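Local coordinates for protein ribonuclease mar1, putative (Trypanosoma cruzi, PDB 1YZV) that is of unknown function but belongs to the isochorismatase superfamily, whose members are mostly hydrolases, and bears the tentative name of a ribonuclease, at residues Asn41-Phe44 / Val45-Phe49; Lys91-Ala95 / Met96-Gln100; Thr155-Gln158 / Leu159-Trp163; Ile176-Gln179 / Leu180-Asp183. All coordinates share one frame; numbering follows the deposited sequence.

Contact 1. Residues Asn41-Phe44 / Val45-Phe49; sequences NCVF and VANRF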
loop_
_atom_site.group_PDB
_atom_site.type_symbol
_atom_site.label_atom_id
_atom_site.label_comp_id
_atom_site.label_asym_id
_atom_site.label_seq_id
_atom_site.Cartn_x
_atom_site.Cartn_y
_atom_site.Cartn_z
ATOM N N ASN A 41 -7.792 4.190 23.216
ATOM C CA ASN A 41 -6.488 3.647 22.845
ATOM C C ASN A 41 -5.405 4.716 22.743
ATOM O O ASN A 41 -4.252 4.446 23.007
ATOM C CB ASN A 41 -6.571 2.869 21.510
ATOM C CG ASN A 41 -7.101 1.453 21.684
ATOM O OD1 ASN A 41 -7.358 1.003 22.815
ATOM N ND2 ASN A 41 -7.221 0.707 20.552
ATOM N N CYS A 42 -5.788 5.936 22.362
ATOM C CA CYS A 42 -4.850 7.018 22.178
ATOM C C CYS A 42 -4.345 7.495 23.547
ATOM O O CYS A 42 -3.148 7.680 23.740
ATOM C CB CYS A 42 -5.510 8.154 21.367
ATOM S SG CYS A 42 -5.983 7.615 19.720
ATOM N N VAL A 43 -5.247 7.502 24.527
ATOM C CA VAL A 43 -4.872 7.688 25.916
ATOM C C VAL A 43 -3.948 6.567 26.418
ATOM O O VAL A 43 -2.922 6.866 27.050
ATOM C CB VAL A 43 -6.115 7.825 26.806
ATOM C CG1 VAL A 43 -5.757 7.643 28.282
ATOM C CG2 VAL A 43 -6.747 9.172 26.549
ATOM N N PHE A 44 -4.335 5.303 26.178
ATOM C CA PHE A 44 -3.519 4.125 26.520
ATOM C C PHE A 44 -2.092 4.195 25.972
ATOM O O PHE A 44 -1.128 3.901 26.714
ATOM C CB PHE A 44 -4.230 2.810 26.056
ATOM C CG PHE A 44 -3.406 1.545 26.236
ATOM C CD1 PHE A 44 -3.440 0.822 27.401
ATOM C CD2 PHE A 44 -2.636 1.053 25.205
ATOM C CE1 PHE A 44 -2.713 -0.354 27.512
ATOM C CE2 PHE A 44 -1.964 -0.126 25.301
ATOM C CZ PHE A 44 -1.958 -0.811 26.437
ATOM N N VAL A 45 -1.966 4.600 24.697
ATOM C CA VAL A 45 -0.676 4.752 24.049
ATOM C C VAL A 45 0.119 5.917 24.678
ATOM O O VAL A 45 1.342 5.811 24.891
ATOM C CB VAL A 45 -0.789 4.898 22.496
ATOM C CG1 VAL A 45 0.510 5.338 21.880
ATOM C CG2 VAL A 45 -1.224 3.603 21.878
ATOM N N ALA A 46 -0.566 7.005 25.015
ATOM C CA ALA A 46 0.079 8.132 25.704
ATOM C C ALA A 46 0.706 7.703 27.048
ATOM O O ALA A 46 1.863 8.052 27.358
ATOM C CB ALA A 46 -0.901 9.289 25.903
ATOM N N ASN A 47 -0.038 6.888 27.787
ATOM C CA ASN A 47 0.416 6.298 29.039
ATOM C C ASN A 47 1.538 5.269 28.921
ATOM O O ASN A 47 2.488 5.259 29.707
ATOM C CB ASN A 47 -0.770 5.709 29.792
ATOM C CG ASN A 47 -1.622 6.774 30.453
ATOM O OD1 ASN A 47 -1.117 7.846 30.796
ATOM N ND2 ASN A 47 -2.945 6.529 30.537
ATOM N N ARG A 48 1.484 4.474 27.861
ATOM C CA ARG A 48 2.536 3.528 27.583
ATOM C C ARG A 48 3.858 4.241 27.304
ATOM O O ARG A 48 4.933 3.859 27.816
ATOM C CB ARG A 48 2.115 2.670 26.378
ATOM C CG ARG A 48 3.208 1.817 25.830
ATOM C CD ARG A 48 2.659 0.811 24.843
ATOM N NE ARG A 48 1.985 -0.295 25.506
ATOM C CZ ARG A 48 1.463 -1.338 24.862
ATOM N NH1 ARG A 48 1.519 -1.403 23.516
ATOM N NH2 ARG A 48 0.988 -2.364 25.559
ATOM N N PHE A 49 3.804 5.238 26.430
ATOM C CA PHE A 49 5.017 6.027 26.120
ATOM C C PHE A 49 5.489 6.903 27.277
ATOM O O PHE A 49 6.696 7.129 27.440
ATOM C CB PHE A 49 4.805 6.876 24.871
ATOM C CG PHE A 49 4.625 6.059 23.585
ATOM C CD1 PHE A 49 5.402 4.957 23.327
ATOM C CD2 PHE A 49 3.822 6.548 22.561
ATOM C CE1 PHE A 49 5.287 4.258 22.108
ATOM C CE2 PHE A 49 3.686 5.868 21.358
ATOM C CZ PHE A 49 4.423 4.723 21.128
#
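With chi1 near trans in both Phe-44 (174°) and Arg-48, each side chain leaves the backbone with CG anti to N, and a bend at chi3 of Arg-48 (-76°) turns its guanidinium back against the phenyl ring. The two residues form an i/i+4 pair along helix 39-56, one of the helices packed on the parallel sheet of this isochorismatase-type alpha/beta fold. The ring does not stack flat. Its plane stands 60° from that of the guanidinium, and its outer corner is presented to the guanidinium face, Phe-44 CE2 lying 3.6 Å above the plane of the Arg-48 group and over its centre. Relative to the ring, Arg-48 NH2 lies at the edge, close to its plane, 3.4 Å from Phe-44 CZ. The guanidinium's rotation is further fixed by hydrogen bonds from NH1 to Ser-173 OG and from NH2 to Leu-195 O, which tie this helix to helices 173-181 and 189-197. The ring of His-200 also meets Phe-44, and a bound sulfate lies about 5 Å from the Phe-44 side chain.

Beneath the pair runs regular alpha-helical bonding, with Arg-48 N 2.9 Å from Phe-44 O and Val-45 N 2.8 Å from Asn-41 O. On another face, Asn-47 lies side by side with Val-43, its amide engaged by Arg-81 N and Asp-79 O. There the amide nitrogen ND2 of Asn-47 rests 3.8 Å from Val-43 CG1, while CG2 of Val-45 packs 3.3 Å from Asn-41 O.

Contact 2. Residues Lys91-Ala95 / Met96-Gln100; sequences KKRFA and MLVPQ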
loop_
_atom_site.group_PDB
_atom_site.type_symbol
_atom_site.label_atom_id
_atom_site.label_comp_id
_atom_site.label_asym_id
_atom_site.label_seq_id
_atom_site.Cartn_x
_atom_site.Cartn_y
_atom_site.Cartn_z
ATOM N N LYS A 91 -1.152 25.692 21.245
ATOM C CA LYS A 91 -0.973 26.136 19.851
ATOM C C LYS A 91 -2.307 26.373 19.114
ATOM O O LYS A 91 -3.321 25.736 19.386
ATOM C CB LYS A 91 -0.144 25.120 19.033
ATOM C CG LYS A 91 -0.869 23.731 18.875
ATOM C CD LYS A 91 0.021 22.675 18.245
ATOM C CE LYS A 91 -0.722 21.377 17.818
ATOM N NZ LYS A 91 -1.911 21.582 16.919
ATOM N N LYS A 92 -2.194 27.135 18.033
ATOM C CA LYS A 92 -3.193 27.241 17.001
ATOM C C LYS A 92 -2.688 26.676 15.666
ATOM O O LYS A 92 -3.496 26.297 14.843
ATOM C CB LYS A 92 -3.621 28.695 16.842
ATOM C CG LYS A 92 -4.353 29.186 18.107
ATOM C CD LYS A 92 -5.241 30.359 17.810
ATOM C CE LYS A 92 -5.911 30.887 19.092
ATOM N NZ LYS A 92 -4.899 31.571 19.986
ATOM N N ARG A 93 -1.367 26.586 15.472
ATOM C CA ARG A 93 -0.799 25.898 14.304
ATOM C C ARG A 93 -1.170 24.400 14.353
ATOM O O ARG A 93 -1.274 23.818 15.443
ATOM C CB ARG A 93 0.718 26.060 14.284
ATOM C CG ARG A 93 1.387 25.517 12.998
ATOM C CD ARG A 93 2.874 25.400 13.113
ATOM N NE ARG A 93 3.503 26.662 13.457
ATOM C CZ ARG A 93 4.778 26.969 13.227
ATOM N NH1 ARG A 93 5.611 26.092 12.646
ATOM N NH2 ARG A 93 5.242 28.130 13.661
ATOM N N PHE A 94 -1.439 23.770 13.201
ATOM C CA PHE A 94 -1.885 22.369 13.254
ATOM C C PHE A 94 -0.663 21.479 13.552
ATOM O O PHE A 94 -0.669 20.708 14.519
ATOM C CB PHE A 94 -2.620 21.962 11.985
ATOM C CG PHE A 94 -3.855 22.767 11.729
ATOM C CD1 PHE A 94 -4.712 23.097 12.766
ATOM C CD2 PHE A 94 -4.129 23.234 10.468
ATOM C CE1 PHE A 94 -5.828 23.893 12.543
ATOM C CE2 PHE A 94 -5.286 23.928 10.195
ATOM C CZ PHE A 94 -6.118 24.323 11.265
ATOM N N ALA A 95 0.426 21.714 12.836
ATOM C CA ALA A 95 1.728 21.063 13.185
ATOM C C ALA A 95 2.247 21.470 14.579
ATOM O O ALA A 95 2.117 22.622 15.000
ATOM C CB ALA A 95 2.757 21.338 12.130
ATOM N N MET A 96 2.910 20.528 15.265
ATOM C CA MET A 96 3.355 20.722 16.632
ATOM C C MET A 96 4.636 21.549 16.711
ATOM O O MET A 96 4.996 21.972 17.814
ATOM C CB MET A 96 3.592 19.385 17.338
ATOM C CG MET A 96 2.344 18.557 17.522
ATOM S SD MET A 96 2.761 16.953 18.242
ATOM C CE MET A 96 3.412 17.404 19.840
ATOM N N LEU A 97 5.218 21.927 15.569
ATOM C CA LEU A 97 6.584 22.476 15.553
ATOM C C LEU A 97 6.593 23.975 15.708
ATOM O O LEU A 97 7.128 24.726 14.869
ATOM C CB LEU A 97 7.353 22.035 14.294
ATOM C CG LEU A 97 7.743 20.562 14.303
ATOM C CD1 LEU A 97 8.409 20.274 12.979
ATOM C CD2 LEU A 97 8.724 20.277 15.430
ATOM N N VAL A 98 5.947 24.403 16.772
ATOM C CA VAL A 98 5.808 25.808 17.068
ATOM C C VAL A 98 7.104 26.292 17.725
ATOM O O VAL A 98 7.909 25.481 18.190
ATOM C CB VAL A 98 4.556 26.058 17.928
ATOM C CG1 VAL A 98 3.285 25.674 17.130
ATOM C CG2 VAL A 98 4.589 25.262 19.228
ATOM N N PRO A 99 7.340 27.610 17.712
ATOM C CA PRO A 99 8.620 28.141 18.242
ATOM C C PRO A 99 9.037 27.662 19.646
ATOM O O PRO A 99 10.202 27.443 19.868
ATOM C CB PRO A 99 8.415 29.658 18.211
ATOM C CG PRO A 99 7.379 29.899 17.130
ATOM C CD PRO A 99 6.490 28.671 17.111
ATOM N N GLN A 100 8.107 27.411 20.547
ATOM C CA GLN A 100 8.463 26.875 21.866
ATOM C C GLN A 100 8.928 25.402 21.877
ATOM O O GLN A 100 9.532 24.918 22.863
ATOM C CB GLN A 100 7.269 27.000 22.804
ATOM C CG GLN A 100 7.109 28.389 23.435
ATOM C CD GLN A 100 6.037 28.398 24.523
ATOM O OE1 GLN A 100 4.836 28.234 24.237
ATOM N NE2 GLN A 100 6.474 28.503 25.786
#
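NZ of Lys-91, whose aliphatic chain lies against Met-96 and Val-98, is gripped by two carbonyls of its own loop: Arg-93 O at 2.8 Å, with the donor in the carbonyl plane, and Phe-94 O, also at 2.8 Å, with the donor tilted 33° from that plane. A salt bridge to Asp-27 OD2 and a hydrogen bond to Gln-68 OE1 complete the grip. The bend at chi4 (54°) swings NZ toward the two carbonyls. Below the tip, CE of Lys-91 passes 4.2 Å from Met-96 CG, and CB approaches Val-98 CG1 to 4.0 Å.

Together with Cys-123, which the Lys-91 side chain touches from helix 120-133, this lysine and Asp-27 make a grouping consistent with the Asp-Lys-Cys triad of the isochorismatase family. The loop following strand 87-91 thus probably helps to hold the lysine in place.

Farther out, Arg-93 and Val-98 run past each other in opposite directions, with Val-98 CG1 3.8 Å from Arg-93 NE. The guanidinium lies over the chain rather than pointing into it: Val-98 CA sits 4.1 Å above the centre of one face, and Leu-97 O approaches that group 3.0 Å from NH1, at an angle too poor for a hydrogen bond. Leu-97 centres an inverse gamma turn, closed by Val-98 N and Met-96 O at 2.8 Å, and Arg-93 also packs on Asp-183 of the second subunit.

Contact 3. Residues Thr155-Gln158 / Leu159-Trp163; sequences TAIQ and LMQSW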
loop_
_atom_site.group_PDB
_atom_site.type_symbol
_atom_site.label_atom_id
_atom_site.label_comp_id
_atom_site.label_asym_id
_atom_site.label_seq_id
_atom_site.Cartn_x
_atom_site.Cartn_y
_atom_site.Cartn_z
ATOM N N THR A 155 -7.084 7.115 5.334
ATOM C CA THR A 155 -6.462 7.741 4.154
ATOM C C THR A 155 -5.175 8.472 4.491
ATOM O O THR A 155 -4.147 8.264 3.808
ATOM C CB THR A 155 -7.432 8.691 3.469
ATOM O OG1 THR A 155 -8.592 7.954 3.098
ATOM C CG2 THR A 155 -6.825 9.326 2.195
ATOM N N ALA A 156 -5.145 9.133 5.649
ATOM C CA ALA A 156 -3.940 9.786 6.125
ATOM C C ALA A 156 -2.828 8.827 6.578
ATOM O O ALA A 156 -1.642 9.059 6.330
ATOM C CB ALA A 156 -4.269 10.756 7.214
ATOM N N ILE A 157 -3.205 7.734 7.212
ATOM C CA ILE A 157 -2.220 6.719 7.563
ATOM C C ILE A 157 -1.572 6.220 6.270
ATOM O O ILE A 157 -0.351 6.051 6.201
ATOM C CB ILE A 157 -2.876 5.536 8.325
ATOM C CG1 ILE A 157 -3.274 5.965 9.752
ATOM C CG2 ILE A 157 -1.943 4.305 8.363
ATOM C CD1 ILE A 157 -2.169 6.513 10.596
ATOM N N GLN A 158 -2.410 5.860 5.307
ATOM C CA GLN A 158 -1.940 5.412 3.995
ATOM C C GLN A 158 -1.052 6.411 3.304
ATOM O O GLN A 158 -0.028 6.020 2.737
ATOM C CB GLN A 158 -3.119 5.075 3.103
ATOM C CG GLN A 158 -3.854 3.860 3.636
ATOM C CD GLN A 158 -5.137 3.558 2.882
ATOM O OE1 GLN A 158 -5.666 4.394 2.116
ATOM N NE2 GLN A 158 -5.755 2.463 3.273
ATOM N N LEU A 159 -1.354 7.695 3.463
ATOM C CA LEU A 159 -0.484 8.743 2.903
ATOM C C LEU A 159 0.917 8.707 3.561
ATOM O O LEU A 159 1.948 8.598 2.876
ATOM C CB LEU A 159 -1.144 10.107 3.075
ATOM C CG LEU A 159 -0.406 11.367 2.603
ATOM C CD1 LEU A 159 0.268 11.128 1.264
ATOM C CD2 LEU A 159 -1.481 12.463 2.521
ATOM N N MET A 160 0.935 8.657 4.888
ATOM C CA MET A 160 2.165 8.570 5.633
ATOM C C MET A 160 2.963 7.293 5.377
ATOM O O MET A 160 4.180 7.369 5.281
ATOM C CB MET A 160 1.914 8.766 7.107
ATOM C CG MET A 160 1.459 10.142 7.385
ATOM S SD MET A 160 1.284 10.618 9.100
ATOM C CE MET A 160 -0.229 9.820 9.542
ATOM N N GLN A 161 2.286 6.173 5.098
ATOM C CA GLN A 161 2.970 4.942 4.722
ATOM C C GLN A 161 3.698 5.085 3.374
ATOM O O GLN A 161 4.733 4.453 3.146
ATOM C CB GLN A 161 1.995 3.769 4.707
ATOM C CG GLN A 161 1.514 3.381 6.135
ATOM C CD GLN A 161 0.519 2.241 6.117
ATOM O OE1 GLN A 161 -0.463 2.320 5.386
ATOM N NE2 GLN A 161 0.701 1.222 7.003
ATOM N N SER A 162 3.201 5.931 2.488
ATOM C CA SER A 162 3.965 6.223 1.272
ATOM C C SER A 162 5.245 7.111 1.479
ATOM O O SER A 162 6.061 7.220 0.569
ATOM C CB SER A 162 3.079 6.905 0.267
ATOM O OG SER A 162 2.960 8.240 0.710
ATOM N N TRP A 163 5.500 7.635 2.680
ATOM C CA TRP A 163 6.707 8.459 2.906
ATOM C C TRP A 163 7.940 7.746 3.573
ATOM O O TRP A 163 8.919 8.411 4.050
ATOM C CB TRP A 163 6.353 9.655 3.755
ATOM C CG TRP A 163 5.255 10.506 3.277
ATOM C CD1 TRP A 163 4.877 10.719 1.996
ATOM C CD2 TRP A 163 4.621 11.522 4.050
ATOM N NE1 TRP A 163 3.891 11.666 1.944
ATOM C CE2 TRP A 163 3.816 12.271 3.171
ATOM C CE3 TRP A 163 4.653 11.871 5.407
ATOM C CZ2 TRP A 163 2.957 13.249 3.623
ATOM C CZ3 TRP A 163 3.832 12.909 5.836
ATOM C CH2 TRP A 163 3.045 13.611 4.933
#
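Met-160 N donates almost straight to Ala-156 O (3.0 Å, N-H...O angle 170°), and Gln-161 N reaches Ile-157 O at 2.9 Å. These bonds belong to helix 150-161, the connecting helix of a beta-alpha-beta unit between the parallel strands 137-146 and 168-171. Ser-162 N continues the i/i+4 pattern to Gln-158 O at a longer 3.2 Å.

The amides of Gln-158 and Gln-161 lie in planes only 3° apart, yet they bond to other chains and not to each other: Gln-158 OE1 accepts from Gln-161 NE2 of the second subunit, and Gln-161 NE2 donates to Gln-158 OE1 of the third. Repeated use of this glutamine pair stitches the helix into the tetramer.

Within the helix, Gln-161 sets its amide oxygen against the hydrocarbon of the preceding turn, OE1 being 3.9 Å from Ile-157 CG2. That methyl is the branch anti to the backbone N, while the other branch of Ile-157 extends to CD1 and meets Met-160 CE at 4.0 Å. A bend at chi3 (-76°) folds the thioether end of Met-160 back along the helix, bringing CE to 3.6 Å from Ala-156 O. Met-160 also packs on Ile-140 and Ile-170 of the two strands. The Trp-163 ring turns one face to the backbone, with Leu-159 O lying 3.6 Å above its plane, toward the rim.

Contact 4. Residues Ile176-Gln179 / Leu180-Asp183; sequences ILMQ and LLKD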
loop_
_atom_site.group_PDB
_atom_site.type_symbol
_atom_site.label_atom_id
_atom_site.label_comp_id
_atom_site.label_asym_id
_atom_site.label_seq_id
_atom_site.Cartn_x
_atom_site.Cartn_y
_atom_site.Cartn_z
ATOM N N ILE A 176 7.238 -0.249 18.527
ATOM C CA ILE A 176 8.086 0.912 18.814
ATOM C C ILE A 176 8.916 0.681 20.100
ATOM O O ILE A 176 10.159 0.816 20.082
ATOM C CB ILE A 176 7.248 2.178 18.859
ATOM C CG1 ILE A 176 6.798 2.544 17.442
ATOM C CG2 ILE A 176 7.953 3.343 19.567
ATOM C CD1 ILE A 176 5.598 3.463 17.387
ATOM N N LEU A 177 8.262 0.200 21.159
ATOM C CA LEU A 177 8.976 -0.122 22.381
ATOM C C LEU A 177 10.160 -1.061 22.112
ATOM O O LEU A 177 11.292 -0.829 22.598
ATOM C CB LEU A 177 8.015 -0.733 23.416
ATOM C CG LEU A 177 7.509 0.189 24.488
ATOM C CD1 LEU A 177 6.774 1.379 23.882
ATOM C CD2 LEU A 177 6.640 -0.571 25.488
ATOM N N MET A 178 9.896 -2.138 21.374
ATOM C CA MET A 178 10.881 -3.202 21.152
ATOM C C MET A 178 11.942 -2.797 20.115
ATOM O O MET A 178 13.091 -3.227 20.217
ATOM C CB MET A 178 10.156 -4.499 20.757
ATOM C CG MET A 178 9.204 -5.000 21.845
ATOM S SD MET A 178 10.098 -5.459 23.321
ATOM C CE MET A 178 10.085 -3.978 24.339
ATOM N N GLN A 179 11.590 -1.862 19.221
ATOM C CA GLN A 179 12.579 -1.188 18.344
ATOM C C GLN A 179 13.628 -0.370 19.101
ATOM O O GLN A 179 14.820 -0.376 18.746
ATOM C CB GLN A 179 11.910 -0.270 17.305
ATOM C CG GLN A 179 11.218 -1.014 16.180
ATOM C CD GLN A 179 10.298 -0.081 15.365
ATOM O OE1 GLN A 179 10.703 1.001 15.005
ATOM N NE2 GLN A 179 9.067 -0.500 15.129
ATOM N N LEU A 180 13.191 0.328 20.135
ATOM C CA LEU A 180 14.084 1.169 20.921
ATOM C C LEU A 180 15.002 0.319 21.778
ATOM O O LEU A 180 16.044 0.796 22.148
ATOM C CB LEU A 180 13.315 2.151 21.795
ATOM C CG LEU A 180 12.638 3.252 21.011
ATOM C CD1 LEU A 180 11.460 3.868 21.821
ATOM C CD2 LEU A 180 13.686 4.310 20.565
ATOM N N LEU A 181 14.527 -0.851 22.231
ATOM C CA LEU A 181 15.301 -1.734 23.103
ATOM C C LEU A 181 16.201 -2.763 22.427
ATOM O O LEU A 181 17.236 -3.136 23.001
ATOM C CB LEU A 181 14.400 -2.457 24.097
ATOM C CG LEU A 181 14.084 -1.736 25.408
ATOM C CD1 LEU A 181 13.566 -0.317 25.203
ATOM C CD2 LEU A 181 13.056 -2.533 26.053
ATOM N N LYS A 182 15.703 -3.392 21.364
ATOM C CA LYS A 182 16.461 -4.350 20.524
ATOM C C LYS A 182 16.820 -5.742 21.068
ATOM O O LYS A 182 17.026 -6.664 20.262
ATOM C CB LYS A 182 17.716 -3.704 19.881
ATOM C CG LYS A 182 17.314 -2.423 19.099
ATOM C CD LYS A 182 18.072 -2.159 17.844
ATOM C CE LYS A 182 17.487 -0.903 17.078
ATOM N NZ LYS A 182 16.025 -0.888 16.496
ATOM N N ASP A 183 16.774 -5.934 22.379
ATOM C CA ASP A 183 17.315 -7.116 23.006
ATOM C C ASP A 183 16.731 -7.225 24.437
ATOM O O ASP A 183 16.703 -6.245 25.187
ATOM C CB ASP A 183 18.867 -6.996 22.956
ATOM C CG ASP A 183 19.602 -8.249 23.401
ATOM O OD1 ASP A 183 19.248 -8.839 24.448
ATOM O OD2 ASP A 183 20.648 -8.546 22.786
#
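Lys-182 curls back over the carbonyl of Gln-179. Its CB stands off, but CG, anti to the carbonyl carbon of its own residue (chi1 -54°), comes within 3.2 Å of Gln-179 O; Lys-182 CD swings out to 3.8 Å from Gln-179 O, and Lys-182 CE returns to 3.2 Å from the same oxygen. The tip then closes the arc, NZ donating to Gln-179 O at 2.6 Å with the donor tilted 17° from the carbonyl plane. NZ has a second acceptor in Leu-13 O, so the ammonium links the helix end to the N-terminal segment. Lys-182 leaves helical geometry with a positive phi of 71°, though its N still reaches Met-178 O at 2.9 Å. A positive charge at this carbonyl end of the helix probably suits the local dipole.

On the other flanks the packing is apolar. Met-178, bent at chi2 and chi3, brings CE to 3.7 Å from Leu-181 CD2, and Ile-176 CG2 meets Leu-180 CD1 at 4.2 Å. Met-178 O also accepts from Gln-126 NE2 of the third subunit. Helix 173-181 thus lies among its neighbours, with Leu-177 against helices 39-56 and 189-197, and Ile-176 and Leu-180 against strand 110-118.

In the fold
The contacts follow one another along the chain, 1 to 4, without interleaving. Contacts 1 and 4 touch, although their centres are 17 Å apart: Phe-49 CE1 of helix 39-56 lies 3.7 Å from Leu-177 CD1 of helix 173-181, and both helices pack against strand 110-118 of the parallel sheet. Contact 2 follows strand 87-91, at one edge of the sheet within this chain. Its centre is 29 Å from that of contact 4, across the chain's centre. Contact 3, on helix 150-161, has its centre 21 to 23 Å from those of the other three. In the tetramer Arg-93 packs on Asp-183 of another subunit's contact 4, so the loop following the probable triad lysine lies beside a subunit interface.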